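Local coordinates for protein Ser-thr phosphatase MSPP (Mycobacterium smegmatis, PDB 2JFR) that probably dephosphorylates serine and threonine residues of target proteins as a metal-dependent phosphatase of the PPM family, with manganese and magnesium bound at its active centre, at residues 7-12 against 208-213; 51-56 against 64-69; 72-77 against 158-163; 131-136 against 145-150; 178-183 against 228-233. All blocks are in the same frame, centred on the assembly; numbering follows the deposited sequence.

In the fold
Strand 5-13 opens the chain, and interaction 1 closes the longest loop by laying helix 206-219 along it; interactions 2, 3 and 4 all nest inside. Interaction 2 pairs the successive helices 42-59 and 63-81. Helix 63-81 continues into interaction 3, where it meets 158-163; within the span closed by interaction 3, interaction 4 joins the short helices 132-138 and 144-147 near the metal-binding region. Interaction 5 joins strands 180-184 and 226-233 and crosses interaction 1, since 178-183 lies inside its loop and 228-233 beyond it. Strands 226-233 and 5-13 are neighbours, so interactions 1 and 5 build one sheet and its helical cover, whereas 2 and 3 belong to the helices packed on the other sheet.

Interaction 1: residues 7-12 against 208-213; sequences SAATAT and VAVRRL
Strand 7-12 and helix 208-213 run nearly parallel, their axes 7.2 Å apart at closest and inclined by 21°, with Ala11 and Val210 the pair nearest in backbone. This is helix-on-sheet packing in the PP2C-type alpha-beta sandwich: helix 206-219 covers the outer face of the sheet in which strand 5-13 is an outermost strand. The contact is small and apolar, carried on the helix side mainly by Val210. Ala9 and Ala11 both direct their methyl groups at the helix, and the valine fits against the strand between them. Its branches divide the work. CG1 reaches the carbonyl of Ala9, at 3.6 Å from Ala9 O, while CG2 lies as close to Thr10 O, also at 3.6 Å. Both methyls sit within packing distance of Ala9 CB. With Val210 CG2 held between the backbone N and the carbonyl carbon (Val210 chi1 -66°), the two branches meet successive carbonyls of the strand from the side facing the helix. The small alanines let the helix approach this closely. Val210 also touches Val228 and Val230 of the adjoining strand 226-233, and Ala11 touches Val214 one helical turn farther on, so the same apolar layer spans two strands. Across the segments the tightest meeting of Ala11 is at the root of the valine: Ala11 CB lies 3.7 Å from Val210 CB and equally near Val210 O.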
# COMPACT_ATOMS: atom_id res chain seq x y z
N SER A 7 2.26 17.23 -5.34
CA SER A 7 1.51 17.21 -4.12
C SER A 7 1.08 15.75 -3.88
O SER A 7 1.31 14.86 -4.69
CB SER A 7 0.31 18.11 -4.15
OG SER A 7 -0.73 17.52 -4.89
N ALA A 8 0.58 15.56 -2.70
CA ALA A 8 0.16 14.25 -2.25
C ALA A 8 -1.01 14.40 -1.33
O ALA A 8 -1.24 15.47 -0.74
CB ALA A 8 1.27 13.51 -1.56
N ALA A 9 -1.81 13.37 -1.19
CA ALA A 9 -2.96 13.36 -0.31
C ALA A 9 -3.18 11.95 0.21
O ALA A 9 -2.81 10.99 -0.45
CB ALA A 9 -4.23 13.85 -1.02
N THR A 10 -3.86 11.88 1.35
CA THR A 10 -4.20 10.57 1.91
C THR A 10 -5.63 10.59 2.41
O THR A 10 -6.16 11.64 2.80
CB THR A 10 -3.31 10.16 3.06
OG1 THR A 10 -3.58 10.89 4.26
CG2 THR A 10 -1.82 10.36 2.74
N ALA A 11 -6.23 9.41 2.47
CA ALA A 11 -7.53 9.25 3.13
C ALA A 11 -7.60 7.83 3.66
O ALA A 11 -7.05 6.90 3.07
CB ALA A 11 -8.71 9.52 2.23
N THR A 12 -8.35 7.67 4.73
CA THR A 12 -8.60 6.36 5.26
C THR A 12 -10.02 6.32 5.74
O THR A 12 -10.56 7.28 6.28
CB THR A 12 -7.56 6.05 6.38
OG1 THR A 12 -7.66 4.65 6.82
CG2 THR A 12 -7.73 6.91 7.64
N VAL A 208 -9.39 15.70 -3.58
CA VAL A 208 -10.67 15.20 -4.01
C VAL A 208 -10.57 13.71 -4.36
O VAL A 208 -11.44 12.92 -4.02
CB VAL A 208 -11.20 16.04 -5.18
CG1 VAL A 208 -12.46 15.40 -5.74
CG2 VAL A 208 -11.49 17.45 -4.64
N ALA A 209 -9.52 13.34 -5.08
CA ALA A 209 -9.33 11.95 -5.48
C ALA A 209 -9.39 11.03 -4.28
O ALA A 209 -10.07 10.01 -4.32
CB ALA A 209 -8.02 11.70 -6.24
N VAL A 210 -8.66 11.32 -3.22
CA VAL A 210 -8.62 10.40 -2.09
C VAL A 210 -9.98 10.31 -1.42
O VAL A 210 -10.39 9.21 -1.00
CB VAL A 210 -7.51 10.68 -1.09
CG1 VAL A 210 -6.13 10.47 -1.72
CG2 VAL A 210 -7.59 12.09 -0.46
N ARG A 211 -10.68 11.43 -1.30
CA ARG A 211 -12.03 11.37 -0.70
C ARG A 211 -12.97 10.58 -1.58
O ARG A 211 -13.76 9.77 -1.08
CB ARG A 211 -12.51 12.79 -0.48
CG ARG A 211 -11.84 13.44 0.71
CD ARG A 211 -12.27 14.89 0.83
NE ARG A 211 -11.38 15.64 1.67
CZ ARG A 211 -10.96 16.88 1.45
NH1 ARG A 211 -11.30 17.62 0.39
NH2 ARG A 211 -10.15 17.35 2.37
N ARG A 212 -12.92 10.79 -2.90
CA ARG A 212 -13.80 10.06 -3.79
C ARG A 212 -13.47 8.57 -3.79
O ARG A 212 -14.39 7.75 -3.88
CB ARG A 212 -13.75 10.63 -5.18
CG ARG A 212 -14.31 12.07 -5.24
CD ARG A 212 -14.49 12.53 -6.64
NE ARG A 212 -15.39 11.74 -7.44
CZ ARG A 212 -15.17 11.54 -8.75
NH1 ARG A 212 -14.15 11.98 -9.50
NH2 ARG A 212 -16.07 10.83 -9.29
N LEU A 213 -12.20 8.21 -3.68
CA LEU A 213 -11.83 6.81 -3.64
C LEU A 213 -12.44 6.08 -2.47
O LEU A 213 -13.02 5.02 -2.58
CB LEU A 213 -10.33 6.61 -3.67
CG LEU A 213 -9.67 6.88 -5.02
CD1 LEU A 213 -8.21 7.15 -4.87
CD2 LEU A 213 -9.94 5.71 -5.97

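Interaction 2: residues 51-56 against 64-69; sequences KTLSAG and DGLLEA
Apolar packing between Leu53, Leu66 and Ala69 makes up most of this contact between two antiparallel helices; the axes of the two short segments approach to 8.5 Å at an angle of 152°. The two leucines meet obliquely by one branch each, Leu53 CD1 to Leu66 CD1 at 3.9 Å. In both residues CG stands anti to the backbone N (chi1 179° and 177°), which carries the CD1 methyls into the groove between the helices. Leu53 CD1 also touches Ala69 CB, at 3.9 Å. Beneath them the leucines rest on the sheet, Leu53 against Ala33 and Ala94 and Leu66 against Leu31 and Ala96.

Backbone contact replaces side-chain packing at Gly56. Gly56 CA is 4.6 Å from Ala69 CA. The Ala69 methyl presses on the helix main chain, with Ala69 CB 3.8 Å from Leu53 O and just as near to Gly56 C. Having no side chain, Gly56 lets that methyl lie directly on its main chain.

The polar part is a single water bridge. The water donates to Gly56 O at 2.8 Å and to Gly65 O at 2.7 Å, linking two carbonyls that cannot bond to each other. This helical hairpin of the PP2C fold is therefore held chiefly by hydrophobic packing and close fit, with both protons of the bridging water committed to acceptors from the two helices.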
# COMPACT_ATOMS: atom_id res chain seq x y z
N LYS A 51 5.53 3.70 12.03
CA LYS A 51 6.35 4.52 12.92
C LYS A 51 7.81 4.13 12.77
O LYS A 51 8.72 4.98 12.71
CB LYS A 51 5.88 4.38 14.36
CG LYS A 51 6.57 5.27 15.34
CD LYS A 51 6.05 5.22 16.76
CE LYS A 51 6.65 6.33 17.65
NZ LYS A 51 6.12 6.30 19.04
N THR A 52 8.07 2.84 12.77
CA THR A 52 9.44 2.35 12.64
C THR A 52 10.01 2.66 11.25
O THR A 52 11.17 3.05 11.13
CB THR A 52 9.50 0.86 12.94
OG1 THR A 52 8.98 0.58 14.25
CG2 THR A 52 10.90 0.28 12.82
N LEU A 53 9.22 2.48 10.23
CA LEU A 53 9.62 2.78 8.87
C LEU A 53 10.04 4.23 8.75
O LEU A 53 11.10 4.56 8.19
CB LEU A 53 8.48 2.52 7.89
CG LEU A 53 8.78 2.82 6.45
CD1 LEU A 53 9.78 1.83 5.86
CD2 LEU A 53 7.53 2.77 5.66
N SER A 54 9.20 5.13 9.25
CA SER A 54 9.45 6.56 9.17
C SER A 54 10.78 6.92 9.84
O SER A 54 11.60 7.64 9.31
CB SER A 54 8.31 7.31 9.80
OG SER A 54 8.53 8.70 9.68
N ALA A 55 10.97 6.38 11.07
CA ALA A 55 12.21 6.71 11.78
C ALA A 55 13.41 6.15 11.09
O ALA A 55 14.45 6.82 11.02
CB ALA A 55 12.04 6.14 13.18
N GLY A 56 13.33 4.94 10.58
CA GLY A 56 14.47 4.34 9.94
C GLY A 56 14.81 5.05 8.64
O GLY A 56 16.01 5.23 8.34
N ASP A 64 19.15 1.59 0.40
CA ASP A 64 19.51 0.60 1.41
C ASP A 64 18.90 0.93 2.76
O ASP A 64 18.51 0.04 3.51
CB ASP A 64 21.03 0.57 1.57
CG ASP A 64 21.72 -0.18 0.45
OD1 ASP A 64 21.06 -0.82 -0.37
OD2 ASP A 64 22.97 -0.14 0.41
N GLY A 65 18.79 2.22 3.07
CA GLY A 65 18.17 2.65 4.30
C GLY A 65 16.72 2.36 4.37
O GLY A 65 16.18 2.02 5.44
N LEU A 66 16.04 2.47 3.27
CA LEU A 66 14.63 2.10 3.19
C LEU A 66 14.46 0.63 3.41
O LEU A 66 13.59 0.20 4.18
CB LEU A 66 14.05 2.53 1.83
CG LEU A 66 12.59 2.15 1.58
CD1 LEU A 66 11.71 2.76 2.64
CD2 LEU A 66 12.17 2.53 0.18
N LEU A 67 15.29 -0.16 2.76
CA LEU A 67 15.20 -1.61 2.94
C LEU A 67 15.49 -2.00 4.38
O LEU A 67 14.83 -2.87 4.97
CB LEU A 67 16.10 -2.37 1.97
CG LEU A 67 15.67 -2.24 0.54
CD1 LEU A 67 16.78 -2.75 -0.37
CD2 LEU A 67 14.38 -3.01 0.31
N GLU A 68 16.49 -1.37 4.99
CA GLU A 68 16.83 -1.58 6.40
C GLU A 68 15.64 -1.20 7.30
O GLU A 68 15.35 -1.89 8.26
CB GLU A 68 18.06 -0.81 6.82
CG GLU A 68 18.51 -1.12 8.24
CD GLU A 68 18.64 -2.53 8.69
OE1 GLU A 68 18.84 -3.52 7.96
OE2 GLU A 68 18.59 -2.76 9.93
N ALA A 69 14.98 -0.11 6.96
CA ALA A 69 13.85 0.36 7.77
C ALA A 69 12.70 -0.62 7.71
O ALA A 69 12.02 -0.84 8.70
CB ALA A 69 13.42 1.73 7.29
O HOH W 1 17.18 2.69 7.91

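Interaction 3: residues 72-77 against 158-163; sequences QANLRV and RALGIG
Asn74 holds the loop 158-163 with both ends of its amide. With CG anti to the backbone N (chi1 -180°), the side chain leaves the helix and brings OD1 and ND2 beside the turn formed by Gly161 to Gly163. Gly161 N donates to Asn74 OD1 at 2.8 Å in a nearly straight bond (170°), although the donor is tilted 27° from the plane of the amide carbonyl. From the other end of the amide, Asn74 ND2 donates to Gly163 O at 2.9 Å; the nitrogen lies in the plane of that backbone carbonyl, while Gly163 O is tilted from the plane of the amide. The two bonds fix the rotation of the amide and show which of its ends is the oxygen. A water adds to the network: it also reaches Asn74 OD1 and Ala159 O, and accepts from Ile162 N at 3.0 Å.

These contacts fasten helix 63-81 of the PP2C alpha-beta sandwich to the loop that leads toward strand 169-172, at a place where helix 42-59 and strand 89-96 also pack. The side chain of Ala159 is about 8 Å from that of Asp112, which binds a third magnesium in another structure of this protein.

Leu160 lies along the helix flank. Its CD2 is 3.7 Å from Ala73 O and 3.9 Å from Val77 CG2, the valine and leucine side chains crossing at about a right angle. The other valine branch, Val77 CG1, covers Gly161, which offers it a bare CA at 3.6 Å from Val77 CG1.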
# COMPACT_ATOMS: atom_id res chain seq x y z
N GLN A 72 13.69 -3.42 9.97
CA GLN A 72 13.52 -3.05 11.35
C GLN A 72 12.05 -3.01 11.73
O GLN A 72 11.70 -3.39 12.85
CB GLN A 72 14.20 -1.71 11.58
CG GLN A 72 15.73 -1.85 11.60
CD GLN A 72 16.24 -3.00 12.52
OE1 GLN A 72 15.91 -3.10 13.70
NE2 GLN A 72 16.97 -4.01 11.96
N ALA A 73 11.19 -2.57 10.84
CA ALA A 73 9.76 -2.57 11.09
C ALA A 73 9.27 -4.00 11.33
O ALA A 73 8.51 -4.27 12.25
CB ALA A 73 9.00 -1.91 9.95
N ASN A 74 9.72 -4.93 10.46
CA ASN A 74 9.36 -6.33 10.65
C ASN A 74 9.77 -6.83 12.03
O ASN A 74 8.98 -7.46 12.72
CB ASN A 74 10.03 -7.16 9.55
CG ASN A 74 9.68 -8.60 9.71
OD1 ASN A 74 8.53 -8.98 9.55
ND2 ASN A 74 10.66 -9.41 10.08
N LEU A 75 11.01 -6.58 12.39
CA LEU A 75 11.53 -7.12 13.64
C LEU A 75 10.78 -6.50 14.82
O LEU A 75 10.46 -7.21 15.77
CB LEU A 75 13.03 -6.90 13.73
CG LEU A 75 13.68 -7.55 14.96
CD1 LEU A 75 13.50 -9.06 14.91
CD2 LEU A 75 15.14 -7.18 15.00
N ARG A 76 10.53 -5.23 14.78
CA ARG A 76 9.87 -4.57 15.91
C ARG A 76 8.46 -5.07 16.07
O ARG A 76 8.04 -5.37 17.18
CB ARG A 76 9.89 -3.04 15.76
CG ARG A 76 9.46 -2.33 17.00
CD ARG A 76 10.47 -2.48 18.15
NE ARG A 76 9.93 -2.52 19.49
CZ ARG A 76 10.09 -3.43 20.44
NH1 ARG A 76 10.82 -4.53 20.29
NH2 ARG A 76 9.49 -3.23 21.62
N VAL A 77 7.70 -5.22 14.97
CA VAL A 77 6.36 -5.78 15.07
C VAL A 77 6.39 -7.19 15.59
O VAL A 77 5.59 -7.57 16.44
CB VAL A 77 5.61 -5.63 13.77
CG1 VAL A 77 4.24 -6.30 13.86
CG2 VAL A 77 5.44 -4.16 13.36
N ARG A 158 2.80 -13.51 2.27
CA ARG A 158 3.89 -12.81 2.89
C ARG A 158 3.28 -11.68 3.72
O ARG A 158 2.29 -11.10 3.30
CB ARG A 158 4.91 -12.18 1.96
CG ARG A 158 5.52 -13.06 0.91
CD ARG A 158 6.61 -12.35 0.12
NE ARG A 158 6.74 -12.71 -1.24
CZ ARG A 158 7.39 -12.08 -2.20
NH1 ARG A 158 8.11 -11.01 -1.86
NH2 ARG A 158 7.35 -12.54 -3.44
N ALA A 159 3.88 -11.42 4.87
CA ALA A 159 3.40 -10.37 5.75
C ALA A 159 4.52 -9.92 6.62
O ALA A 159 5.47 -10.66 6.90
CB ALA A 159 2.23 -10.84 6.58
N LEU A 160 4.41 -8.69 7.10
CA LEU A 160 5.34 -8.10 8.02
C LEU A 160 4.89 -8.33 9.44
O LEU A 160 3.72 -8.22 9.79
CB LEU A 160 5.47 -6.62 7.64
CG LEU A 160 6.53 -5.82 8.37
CD1 LEU A 160 7.11 -4.72 7.53
CD2 LEU A 160 5.96 -5.25 9.69
N GLY A 161 5.88 -8.64 10.29
CA GLY A 161 5.65 -8.76 11.69
C GLY A 161 5.30 -10.13 12.22
O GLY A 161 5.05 -10.27 13.41
N ILE A 162 5.33 -11.17 11.34
CA ILE A 162 4.92 -12.53 11.72
C ILE A 162 6.09 -13.43 11.98
O ILE A 162 5.87 -14.57 12.49
CB ILE A 162 3.93 -13.14 10.71
CG1 ILE A 162 4.58 -13.46 9.36
CG2 ILE A 162 2.70 -12.27 10.58
CD1 ILE A 162 3.76 -14.34 8.49
N GLY A 163 7.28 -13.02 11.67
CA GLY A 163 8.47 -13.84 11.94
C GLY A 163 9.66 -12.94 11.74
O GLY A 163 9.53 -11.79 11.31
O HOH W 2 7.12 -11.30 8.99

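Interaction 4: residues 131-136 against 145-150; sequences SVAGEL and HEARWH
The imidazole of His150 is the flat group that carries this contact, and Ala133 CA lies over one of its faces, while Ala133 CB touches His150 CG at 3.9 Å. Leu136 CD1 and Val132 CG1 approach the ring obliquely from the same helix. Of these, Leu136 comes nearer, its CD1 3.5 Å from His150 NE2, and the leucine and histidine side chains cross at about a right angle. The ring reaches the helix because His150 CG is anti to the backbone N (chi1 -172°), directing the side chain at helix 132-138. Its polar atom ND1 is held outside the pair by a hydrogen bond with Gln152 N, which helps to fix the ring's rotation. Nearby, other flat groups pack together: Arg148 CB lies over the centre of the Trp149 ring, the rim atom Trp149 CZ2 lies over the guanidinium of Arg148, and Trp149 NE1 sits over one face of His145. The arginine nitrogens bond the carbonyls of Phe189 and Ala192.

Below the His150 ring, packing is between small residues. Ala133 CB touches His150 CB at 3.7 Å and Ala147 CB at 3.9 Å. With alanines at both positions the backbones come close, Ala133 CA and Ala147 CA being 5.2 Å apart.

The helix bearing Ala133 is fixed at its start by Ser131, the N-cap residue, whose OG accepts from Gly134 N at 2.9 Å.

Short helices 132-138 and 144-147 thus form a compact surface helical pair in the PP2C fold, set close to the metal-binding region: the side chain of His150 lies about 7 Å from that of His154, which binds a third manganese in another structure of this protein.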
# COMPACT_ATOMS: atom_id res chain seq x y z
N SER A 131 -0.59 -13.04 -2.00
CA SER A 131 -1.79 -13.71 -1.51
C SER A 131 -1.98 -14.94 -2.37
O SER A 131 -1.41 -15.06 -3.43
CB SER A 131 -3.01 -12.82 -1.59
OG SER A 131 -3.35 -12.58 -2.94
N VAL A 132 -2.88 -15.83 -1.96
CA VAL A 132 -3.10 -17.01 -2.77
C VAL A 132 -3.52 -16.63 -4.18
O VAL A 132 -3.04 -17.13 -5.19
CB VAL A 132 -4.15 -17.93 -2.13
CG1 VAL A 132 -4.50 -19.10 -3.05
CG2 VAL A 132 -3.60 -18.43 -0.78
N ALA A 133 -4.45 -15.67 -4.29
CA ALA A 133 -4.90 -15.17 -5.58
C ALA A 133 -3.83 -14.45 -6.33
O ALA A 133 -3.63 -14.62 -7.54
CB ALA A 133 -6.13 -14.28 -5.36
N GLY A 134 -3.07 -13.62 -5.62
CA GLY A 134 -2.03 -12.86 -6.26
C GLY A 134 -0.92 -13.71 -6.80
O GLY A 134 -0.30 -13.39 -7.82
N GLU A 135 -0.65 -14.85 -6.13
CA GLU A 135 0.41 -15.76 -6.59
C GLU A 135 -0.05 -16.40 -7.85
O GLU A 135 0.75 -16.69 -8.75
CB GLU A 135 0.76 -16.78 -5.55
CG GLU A 135 1.43 -16.26 -4.28
CD GLU A 135 2.77 -15.66 -4.21
OE1 GLU A 135 3.37 -15.56 -5.28
OE2 GLU A 135 3.17 -15.27 -3.05
N LEU A 136 -1.36 -16.65 -8.02
CA LEU A 136 -1.88 -17.16 -9.26
C LEU A 136 -1.77 -16.20 -10.43
O LEU A 136 -1.53 -16.58 -11.58
CB LEU A 136 -3.32 -17.61 -9.14
CG LEU A 136 -3.55 -18.81 -8.23
CD1 LEU A 136 -5.00 -19.00 -7.93
CD2 LEU A 136 -3.05 -20.05 -8.95
N HIS A 145 -8.19 -9.04 -12.52
CA HIS A 145 -9.61 -8.88 -12.28
C HIS A 145 -10.19 -10.12 -11.62
O HIS A 145 -10.94 -10.07 -10.68
CB HIS A 145 -10.33 -8.48 -13.59
CG HIS A 145 -11.80 -8.39 -13.40
ND1 HIS A 145 -12.40 -7.27 -12.80
CD2 HIS A 145 -12.80 -9.26 -13.66
CE1 HIS A 145 -13.73 -7.49 -12.76
NE2 HIS A 145 -14.00 -8.69 -13.27
N GLU A 146 -9.85 -11.28 -12.21
CA GLU A 146 -10.27 -12.56 -11.61
C GLU A 146 -9.83 -12.71 -10.16
O GLU A 146 -10.58 -13.22 -9.35
CB GLU A 146 -9.72 -13.79 -12.40
CG GLU A 146 -10.40 -13.88 -13.74
CD GLU A 146 -9.74 -14.68 -14.81
OE1 GLU A 146 -8.57 -15.10 -14.83
OE2 GLU A 146 -10.50 -14.94 -15.79
N ALA A 147 -8.58 -12.28 -9.86
CA ALA A 147 -8.10 -12.35 -8.50
C ALA A 147 -9.01 -11.57 -7.49
O ALA A 147 -9.04 -11.93 -6.32
CB ALA A 147 -6.65 -11.89 -8.45
N ARG A 148 -9.72 -10.51 -7.92
CA ARG A 148 -10.59 -9.75 -7.03
C ARG A 148 -11.67 -10.63 -6.42
O ARG A 148 -12.14 -10.33 -5.35
CB ARG A 148 -11.43 -8.57 -7.66
CG ARG A 148 -10.57 -7.52 -8.13
CD ARG A 148 -11.32 -6.44 -8.80
NE ARG A 148 -12.20 -5.69 -7.91
CZ ARG A 148 -13.15 -4.83 -8.26
NH1 ARG A 148 -13.33 -4.53 -9.53
NH2 ARG A 148 -13.89 -4.24 -7.33
N TRP A 149 -12.07 -11.69 -7.17
CA TRP A 149 -13.20 -12.53 -6.80
C TRP A 149 -12.79 -13.88 -6.35
O TRP A 149 -13.64 -14.69 -5.97
CB TRP A 149 -14.22 -12.60 -8.00
CG TRP A 149 -14.36 -11.24 -8.64
CD1 TRP A 149 -14.00 -10.91 -9.88
CD2 TRP A 149 -14.92 -10.05 -8.00
NE1 TRP A 149 -14.26 -9.57 -10.12
CE2 TRP A 149 -14.82 -9.04 -8.97
CE3 TRP A 149 -15.42 -9.80 -6.75
CZ2 TRP A 149 -15.25 -7.70 -8.75
CZ3 TRP A 149 -15.85 -8.51 -6.51
CH2 TRP A 149 -15.75 -7.52 -7.51
N HIS A 150 -11.49 -14.13 -6.31
CA HIS A 150 -10.98 -15.46 -5.98
C HIS A 150 -11.29 -15.75 -4.54
O HIS A 150 -11.08 -14.88 -3.66
CB HIS A 150 -9.48 -15.55 -6.26
CG HIS A 150 -8.91 -16.92 -6.14
ND1 HIS A 150 -8.68 -17.51 -5.00
CD2 HIS A 150 -8.58 -17.78 -7.10
CE1 HIS A 150 -8.25 -18.72 -5.19
NE2 HIS A 150 -8.15 -18.92 -6.49

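Interaction 5: residues 178-183 against 228-233; sequences GDRLLI and VVVIDL
Arg180 and Asp232 lie side by side on one face of the sheet and form a bidentate salt bridge. Arg180 NE donates to Asp232 OD1 at 2.8 Å, and Asp232 OD2 accepts from Arg180 NH2 on its syn lone pair at 3.1 Å; the two planes are 27° apart. A bend in the arginine chain at chi3 (-77°) swings the guanidinium over to the aspartate, and Val230 CG1 covers one face of it, 3.4 Å from Arg180 NE. The remaining nitrogen, Arg180 NH1, bonds the carbonyls of Ser203 and Ala201, while a water lies 2.6 Å from Asp232 OD1.

Farther along this face Leu182 CD1 packs on Val228 and Val230. On the other face Leu181 meets Ile231, and Ile183 meets Val229; of these, Ile183, Val229 and Ile231 rest against strand 31-38. Leu233 packs on Leu181 and touches Val97 and Cys175.

Backbone bonds set this register: Leu181 pairs with Ile231 and Ile183 with Val229, each by two bonds, for example Leu181 N to Ile231 O at 2.8 Å. Beyond the strand, Gly178 N and Asp179 O bond Leu233. This antiparallel ladder lies at the middle of one sheet of the PP2C beta sandwich, between strands 5-13 and 115-119.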
# COMPACT_ATOMS: atom_id res chain seq x y z
N GLY A 178 3.73 14.15 -14.74
CA GLY A 178 2.33 14.02 -15.11
C GLY A 178 1.71 12.74 -14.65
O GLY A 178 0.47 12.65 -14.67
N ASP A 179 2.47 11.76 -14.28
CA ASP A 179 1.89 10.54 -13.73
C ASP A 179 1.35 10.80 -12.34
O ASP A 179 1.78 11.71 -11.62
CB ASP A 179 2.92 9.44 -13.68
CG ASP A 179 3.39 8.89 -14.98
OD1 ASP A 179 2.68 9.05 -15.99
OD2 ASP A 179 4.45 8.27 -14.97
N ARG A 180 0.43 9.95 -11.93
CA ARG A 180 -0.07 9.88 -10.60
C ARG A 180 0.22 8.48 -10.06
O ARG A 180 -0.01 7.51 -10.77
CB ARG A 180 -1.55 10.21 -10.53
CG ARG A 180 -2.21 9.95 -9.20
CD ARG A 180 -3.65 10.43 -9.20
NE ARG A 180 -3.66 11.89 -9.06
CZ ARG A 180 -4.76 12.61 -9.08
NH1 ARG A 180 -5.94 12.04 -9.26
NH2 ARG A 180 -4.67 13.91 -8.94
N LEU A 181 0.70 8.40 -8.82
CA LEU A 181 0.84 7.11 -8.16
C LEU A 181 -0.25 7.01 -7.10
O LEU A 181 -0.59 8.00 -6.46
CB LEU A 181 2.21 6.99 -7.50
CG LEU A 181 3.39 7.12 -8.43
CD1 LEU A 181 4.68 6.98 -7.66
CD2 LEU A 181 3.35 6.08 -9.56
N LEU A 182 -0.74 5.81 -6.91
CA LEU A 182 -1.73 5.49 -5.89
C LEU A 182 -1.26 4.30 -5.14
O LEU A 182 -1.03 3.24 -5.75
CB LEU A 182 -3.09 5.22 -6.54
CG LEU A 182 -4.18 4.59 -5.59
CD1 LEU A 182 -4.57 5.54 -4.51
CD2 LEU A 182 -5.42 4.19 -6.41
N ILE A 183 -1.17 4.40 -3.82
CA ILE A 183 -0.98 3.25 -2.96
C ILE A 183 -2.32 3.00 -2.27
O ILE A 183 -2.90 3.96 -1.74
CB ILE A 183 0.11 3.42 -1.91
CG1 ILE A 183 1.40 4.02 -2.48
CG2 ILE A 183 0.37 2.10 -1.24
CD1 ILE A 183 2.40 4.39 -1.41
N VAL A 228 -5.93 5.12 1.08
CA VAL A 228 -5.34 5.52 -0.18
C VAL A 228 -4.36 6.66 0.04
O VAL A 228 -4.58 7.57 0.84
CB VAL A 228 -6.42 5.89 -1.20
CG1 VAL A 228 -7.22 4.69 -1.62
CG2 VAL A 228 -7.34 7.01 -0.70
N VAL A 229 -3.27 6.61 -0.73
CA VAL A 229 -2.27 7.66 -0.78
C VAL A 229 -2.05 7.96 -2.26
O VAL A 229 -1.73 7.07 -3.05
CB VAL A 229 -0.97 7.22 -0.14
CG1 VAL A 229 0.09 8.32 -0.27
CG2 VAL A 229 -1.18 6.84 1.31
N VAL A 230 -2.25 9.24 -2.64
CA VAL A 230 -2.10 9.70 -4.01
C VAL A 230 -0.93 10.62 -4.07
O VAL A 230 -0.81 11.54 -3.24
CB VAL A 230 -3.41 10.36 -4.49
CG1 VAL A 230 -3.22 11.17 -5.76
CG2 VAL A 230 -4.46 9.33 -4.73
N ILE A 231 -0.07 10.45 -5.08
CA ILE A 231 1.13 11.28 -5.28
C ILE A 231 1.11 11.75 -6.73
O ILE A 231 1.09 10.92 -7.65
CB ILE A 231 2.41 10.47 -5.02
CG1 ILE A 231 2.39 9.72 -3.67
CG2 ILE A 231 3.60 11.38 -5.11
CD1 ILE A 231 3.09 8.43 -3.71
N ASP A 232 1.13 13.07 -6.94
CA ASP A 232 1.19 13.68 -8.26
C ASP A 232 2.63 14.04 -8.58
O ASP A 232 3.24 14.76 -7.81
CB ASP A 232 0.29 14.91 -8.34
CG ASP A 232 -1.14 14.52 -8.64
OD1 ASP A 232 -1.40 13.52 -9.31
OD2 ASP A 232 -2.00 15.31 -8.18
N LEU A 233 3.14 13.57 -9.72
CA LEU A 233 4.53 13.73 -10.08
C LEU A 233 4.70 14.88 -11.10
O LEU A 233 3.84 15.08 -11.98
CB LEU A 233 5.09 12.46 -10.68
CG LEU A 233 5.01 11.24 -9.76
CD1 LEU A 233 5.51 10.00 -10.46
CD2 LEU A 233 5.72 11.49 -8.44
O HOH W 3 -0.49 13.49 -11.76